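Local coordinates for protein soluble cytochrome b558 (Ectothiorhodospira shaposhnikovii, PDB 1CXY) that probably carries electrons as a soluble bacterial relative of cytochrome b5, holding a b-type heme, at residues E59-K64 / S72-L77. Numbering follows the deposited sequence. Where two conformers were deposited one is given.
Sequences EAWETK and SLAARL. With HEM (protoporphyrin IX containing Fe), chain B.
Helices 58-63 and 72-80 stand well apart: the CA atoms of Trp61 and Ala75, the nearest pair across the two segments, are 9.5 Å from each other, and the indole of Trp61 spans the distance. With CG anti to the backbone N (chi1 168°), the ring extends from the first helix across to the second and presents its six-membered edge to the backbone there. CH2 meets the carbonyl O of Ala74 at 3.6 Å, with Ala74 C and Ala75 N close to the ring plane. Next to it, CZ2 packs on Ala75 CA at 3.9 Å, and the two alanine methyls complete a small apolar contact. Another part of the same edge descends on the porphyrin, where Trp61 CZ3 lies 3.6 Å from HEM C2C. The two helices form one wall of the cytochrome b5 heme pocket, and the loop between them supplies His70, an axial ligand of the iron. Trp61 stacks on that imidazole and accepts a hydrogen bond from His70 ND1 at its carbonyl O, which probably helps fix the ligand's rotation. The Ala74 methyl, directed toward the Trp61 helix, also touches the heme, with CB 3.5 Å from HEM CMD. Lys64, just past the end of its helix with positive phi, runs extended over the porphyrin rim, and its NZ bridges both propionates, 2.8 Å from HEM O1D and 3.0 Å from HEM O1A. This ammonium also hydrogen-bonds to Pro69 O and would probably offset the propionates' negative charge.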
ATOM      1  N   GLU A  59      -5.725   7.760   2.716  1.00 16.28           N
ATOM      2  CA  GLU A  59      -7.035   8.168   2.191  1.00 16.98           C
ATOM      3  C   GLU A  59      -7.518   7.286   1.056  1.00 16.53           C
ATOM      4  O   GLU A  59      -8.686   6.884   0.997  1.00 16.79           O
ATOM      5  CB  GLU A  59      -6.950   9.620   1.719  1.00 19.06           C
ATOM      6  CG  GLU A  59      -8.250  10.116   1.105  1.00 21.95           C
ATOM      7  CD  GLU A  59      -8.258  11.614   0.885  0.50 23.12           C
ATOM      8  OE1 GLU A  59      -8.909  12.310   1.696  0.50 24.74           O
ATOM      9  OE2 GLU A  59      -7.627  12.099  -0.072  0.50 23.97           O
ATOM     10  N   ALA A  60      -6.619   6.990   0.115  1.00 15.34           N
ATOM     11  CA  ALA A  60      -6.956   6.094  -0.994  1.00 15.05           C
ATOM     12  C   ALA A  60      -7.328   4.716  -0.465  1.00 14.69           C
ATOM     13  O   ALA A  60      -8.248   4.101  -0.996  1.00 16.00           O
ATOM     14  CB  ALA A  60      -5.770   6.011  -1.935  1.00 14.80           C
ATOM     15  N   TRP A  61      -6.611   4.206   0.537  1.00 14.13           N
ATOM     16  CA  TRP A  61      -6.969   2.922   1.137  1.00 13.82           C
ATOM     17  C   TRP A  61      -8.356   2.949   1.746  1.00 14.67           C
ATOM     18  O   TRP A  61      -9.136   1.991   1.700  1.00 15.02           O
ATOM     19  CB  TRP A  61      -5.892   2.510   2.169  1.00 15.91           C
ATOM     20  CG  TRP A  61      -6.351   1.351   3.009  1.00 14.37           C
ATOM     21  CD1 TRP A  61      -6.774   1.446   4.308  1.00 16.41           C
ATOM     22  CD2 TRP A  61      -6.464  -0.022   2.639  1.00 15.77           C
ATOM     23  NE1 TRP A  61      -7.179   0.207   4.758  1.00 15.52           N
ATOM     24  CE2 TRP A  61      -6.982  -0.708   3.764  1.00 15.72           C
ATOM     25  CE3 TRP A  61      -6.172  -0.757   1.493  1.00 15.92           C
ATOM     26  CZ2 TRP A  61      -7.212  -2.081   3.753  1.00 16.52           C
ATOM     27  CZ3 TRP A  61      -6.411  -2.123   1.481  1.00 15.79           C
ATOM     28  CH2 TRP A  61      -6.933  -2.769   2.604  1.00 15.84           C
ATOM     29  N   GLU A  62      -8.629   4.031   2.478  1.00 13.86           N
ATOM     30  CA  GLU A  62      -9.905   4.126   3.200  1.00 15.95           C
ATOM     31  C   GLU A  62     -11.135   4.317   2.333  1.00 16.13           C
ATOM     32  O   GLU A  62     -12.253   4.002   2.777  1.00 17.98           O
ATOM     33  CB  GLU A  62      -9.803   5.302   4.179  0.50 15.56           C
ATOM     34  CG  GLU A  62      -8.869   5.069   5.351  0.50 18.60           C
ATOM     35  CD  GLU A  62      -9.453   4.114   6.368  0.50 20.12           C
ATOM     36  OE1 GLU A  62     -10.645   4.276   6.721  0.50 22.47           O
ATOM     37  OE2 GLU A  62      -8.734   3.203   6.818  0.50 21.91           O
ATOM     38  N   THR A  63     -10.954   4.958   1.185  1.00 15.64           N
ATOM     39  CA  THR A  63     -12.076   5.308   0.316  1.00 16.02           C
ATOM     40  C   THR A  63     -12.064   4.679  -1.056  1.00 16.13           C
ATOM     41  O   THR A  63     -13.032   4.863  -1.835  1.00 16.87           O
ATOM     42  CB  THR A  63     -12.030   6.840   0.060  1.00 17.04           C
ATOM     43  OG1 THR A  63     -10.857   7.189  -0.690  1.00 17.80           O
ATOM     44  CG2 THR A  63     -12.025   7.609   1.367  1.00 19.47           C
ATOM     45  N   LYS A  64     -10.991   4.041  -1.499  1.00 15.23           N
ATOM     46  CA  LYS A  64     -10.824   3.533  -2.847  1.00 16.52           C
ATOM     47  C   LYS A  64     -10.905   4.700  -3.858  1.00 15.90           C
ATOM     48  O   LYS A  64     -11.172   4.514  -5.041  1.00 16.83           O
ATOM     49  CB  LYS A  64     -11.821   2.433  -3.210  1.00 15.99           C
ATOM     50  CG  LYS A  64     -11.579   1.130  -2.424  1.00 14.71           C
ATOM     51  CD  LYS A  64     -12.690   0.120  -2.692  1.00 16.55           C
ATOM     52  CE  LYS A  64     -12.336  -1.197  -1.991  1.00 15.80           C
ATOM     53  NZ  LYS A  64     -13.533  -2.085  -1.846  1.00 18.34           N
ATOM     54  N   SER A  72     -12.981  -6.311   5.039  1.00 19.09           N
ATOM     55  CA  SER A  72     -12.197  -6.961   6.099  1.00 20.64           C
ATOM     56  C   SER A  72     -11.266  -7.973   5.454  1.00 19.83           C
ATOM     57  O   SER A  72     -10.094  -8.118   5.844  1.00 18.64           O
ATOM     58  CB  SER A  72     -13.178  -7.619   7.077  1.00 20.95           C
ATOM     59  OG  SER A  72     -13.820  -6.601   7.847  1.00 23.07           O
ATOM     60  N   LEU A  73     -11.743  -8.689   4.434  1.00 19.69           N
ATOM     61  CA  LEU A  73     -10.908  -9.603   3.679  1.00 20.67           C
ATOM     62  C   LEU A  73      -9.700  -8.845   3.117  1.00 20.15           C
ATOM     63  O   LEU A  73      -8.554  -9.280   3.223  1.00 19.82           O
ATOM     64  CB  LEU A  73     -11.681 -10.303   2.569  1.00 23.54           C
ATOM     65  CG  LEU A  73     -10.937 -11.187   1.578  1.00 25.53           C
ATOM     66  CD1 LEU A  73     -11.919 -12.105   0.841  1.00 27.63           C
ATOM     67  CD2 LEU A  73     -10.214 -10.375   0.507  1.00 27.70           C
ATOM     68  N   ALA A  74      -9.967  -7.713   2.454  1.00 18.96           N
ATOM     69  CA  ALA A  74      -8.868  -6.906   1.907  1.00 16.51           C
ATOM     70  C   ALA A  74      -7.909  -6.434   2.986  1.00 16.03           C
ATOM     71  O   ALA A  74      -6.696  -6.390   2.726  1.00 17.18           O
ATOM     72  CB  ALA A  74      -9.429  -5.713   1.134  1.00 17.27           C
ATOM     73  N   ALA A  75      -8.357  -6.094   4.176  1.00 16.29           N
ATOM     74  CA  ALA A  75      -7.503  -5.638   5.272  1.00 16.14           C
ATOM     75  C   ALA A  75      -6.617  -6.765   5.780  1.00 16.76           C
ATOM     76  O   ALA A  75      -5.424  -6.521   6.045  1.00 17.42           O
ATOM     77  CB  ALA A  75      -8.346  -5.059   6.402  1.00 17.53           C
ATOM     78  N   ARG A  76      -7.112  -8.001   5.754  1.00 17.99           N
ATOM     79  CA  ARG A  76      -6.275  -9.158   6.102  1.00 18.37           C
ATOM     80  C   ARG A  76      -5.210  -9.382   5.045  1.00 19.58           C
ATOM     81  O   ARG A  76      -4.051  -9.690   5.361  1.00 18.94           O
ATOM     82  CB  ARG A  76      -7.160 -10.381   6.349  1.00 20.63           C
ATOM     83  CG  ARG A  76      -7.989 -10.139   7.616  1.00 22.81           C
ATOM     84  CD  ARG A  76      -8.824 -11.357   7.970  1.00 24.53           C
ATOM     85  NE  ARG A  76      -9.628 -11.916   6.909  1.00 26.27           N
ATOM     86  CZ  ARG A  76     -10.930 -11.758   6.683  1.00 28.44           C
ATOM     87  NH1 ARG A  76     -11.706 -11.000   7.435  1.00 27.39           N
ATOM     88  NH2 ARG A  76     -11.498 -12.406   5.660  1.00 29.17           N
ATOM     89  N   LEU A  77      -5.590  -9.185   3.774  1.00 18.33           N
ATOM     90  CA  LEU A  77      -4.622  -9.350   2.697  1.00 19.45           C
ATOM     91  C   LEU A  77      -3.557  -8.260   2.777  1.00 18.31           C
ATOM     92  O   LEU A  77      -2.370  -8.564   2.608  1.00 18.88           O
ATOM     93  CB  LEU A  77      -5.293  -9.312   1.328  1.00 21.18           C
ATOM     94  CG  LEU A  77      -6.270 -10.425   0.959  1.00 23.09           C
ATOM     95  CD1 LEU A  77      -6.805 -10.126  -0.445  1.00 23.73           C
ATOM     96  CD2 LEU A  77      -5.591 -11.785   0.981  1.00 25.02           C
TER
HETATM   97  CHA HEM B 204     -10.866  -3.464  -4.675  1.00 18.87           C
HETATM   98  CHB HEM B 204      -8.819   0.908  -4.960  1.00 18.05           C
HETATM   99  CHC HEM B 204      -5.045  -0.724  -2.417  1.00 16.35           C
HETATM  100  CHD HEM B 204      -7.142  -5.068  -2.021  1.00 17.99           C
HETATM  101  C1A HEM B 204     -10.589  -2.176  -5.065  1.00 19.15           C
HETATM  102  C2A HEM B 204     -11.344  -1.396  -6.026  1.00 19.48           C
HETATM  103  C3A HEM B 204     -10.785  -0.179  -6.075  1.00 18.11           C
HETATM  104  C4A HEM B 204      -9.644  -0.179  -5.169  1.00 17.79           C
HETATM  105  CMA HEM B 204     -11.192   1.043  -6.929  1.00 18.18           C
HETATM  106  CAA HEM B 204     -12.602  -1.876  -6.790  1.00 20.79           C
HETATM  107  CBA HEM B 204     -13.939  -1.176  -6.380  1.00 21.23           C
HETATM  108  CGA HEM B 204     -14.489  -1.677  -5.074  1.00 22.38           C
HETATM  109  O1A HEM B 204     -14.097  -2.796  -4.660  1.00 24.08           O
HETATM  110  O2A HEM B 204     -15.334  -0.990  -4.443  1.00 23.49           O
HETATM  111  C1B HEM B 204      -7.630   0.860  -4.251  1.00 18.09           C
HETATM  112  C2B HEM B 204      -6.736   1.968  -4.032  1.00 16.45           C
HETATM  113  C3B HEM B 204      -5.709   1.527  -3.303  1.00 16.50           C
HETATM  114  C4B HEM B 204      -5.910   0.114  -3.085  1.00 16.40           C
HETATM  115  CMB HEM B 204      -7.030   3.407  -4.530  1.00 17.49           C
HETATM  116  CAB HEM B 204      -4.499   2.334  -2.784  1.00 17.72           C
HETATM  117  CBB HEM B 204      -3.975   2.158  -1.570  1.00 18.94           C
HETATM  118  C1C HEM B 204      -5.279  -2.041  -2.100  1.00 17.47           C
HETATM  119  C2C HEM B 204      -4.391  -2.897  -1.347  1.00 16.90           C
HETATM  120  C3C HEM B 204      -4.972  -4.100  -1.219  1.00 17.56           C
HETATM  121  C4C HEM B 204      -6.265  -4.021  -1.897  1.00 18.19           C
HETATM  122  CMC HEM B 204      -3.034  -2.409  -0.800  1.00 17.42           C
HETATM  123  CAC HEM B 204      -4.525  -5.375  -0.479  1.00 20.57           C
HETATM  124  CBC HEM B 204      -3.293  -5.843  -0.473  1.00 22.38           C
HETATM  125  C1D HEM B 204      -8.347  -4.990  -2.692  1.00 19.21           C
HETATM  126  C2D HEM B 204      -9.343  -6.029  -2.692  1.00 19.94           C
HETATM  127  C3D HEM B 204     -10.372  -5.581  -3.417  1.00 20.00           C
HETATM  128  C4D HEM B 204     -10.054  -4.256  -3.885  1.00 19.10           C
HETATM  129  CMD HEM B 204      -9.185  -7.393  -1.978  1.00 22.01           C
HETATM  130  CAD HEM B 204     -11.737  -6.268  -3.694  1.00 20.17           C
HETATM  131  CBD HEM B 204     -12.822  -5.547  -2.843  1.00 19.18           C
HETATM  132  CGD HEM B 204     -12.572  -5.559  -1.358  1.00 19.05           C
HETATM  133  O1D HEM B 204     -12.656  -4.514  -0.680  1.00 19.78           O
HETATM  134  O2D HEM B 204     -12.325  -6.669  -0.802  1.00 20.66           O
HETATM  135  NA  HEM B 204      -9.535  -1.417  -4.582  1.00 17.04           N
HETATM  136  NB  HEM B 204      -7.108  -0.280  -3.651  1.00 16.72           N
HETATM  137  NC  HEM B 204      -6.400  -2.770  -2.443  1.00 16.44           N
HETATM  138  ND  HEM B 204      -8.810  -3.899  -3.410  1.00 17.57           N
HETATM  139 FE   HEM B 204      -7.976  -2.075  -3.480  1.00 17.11          FE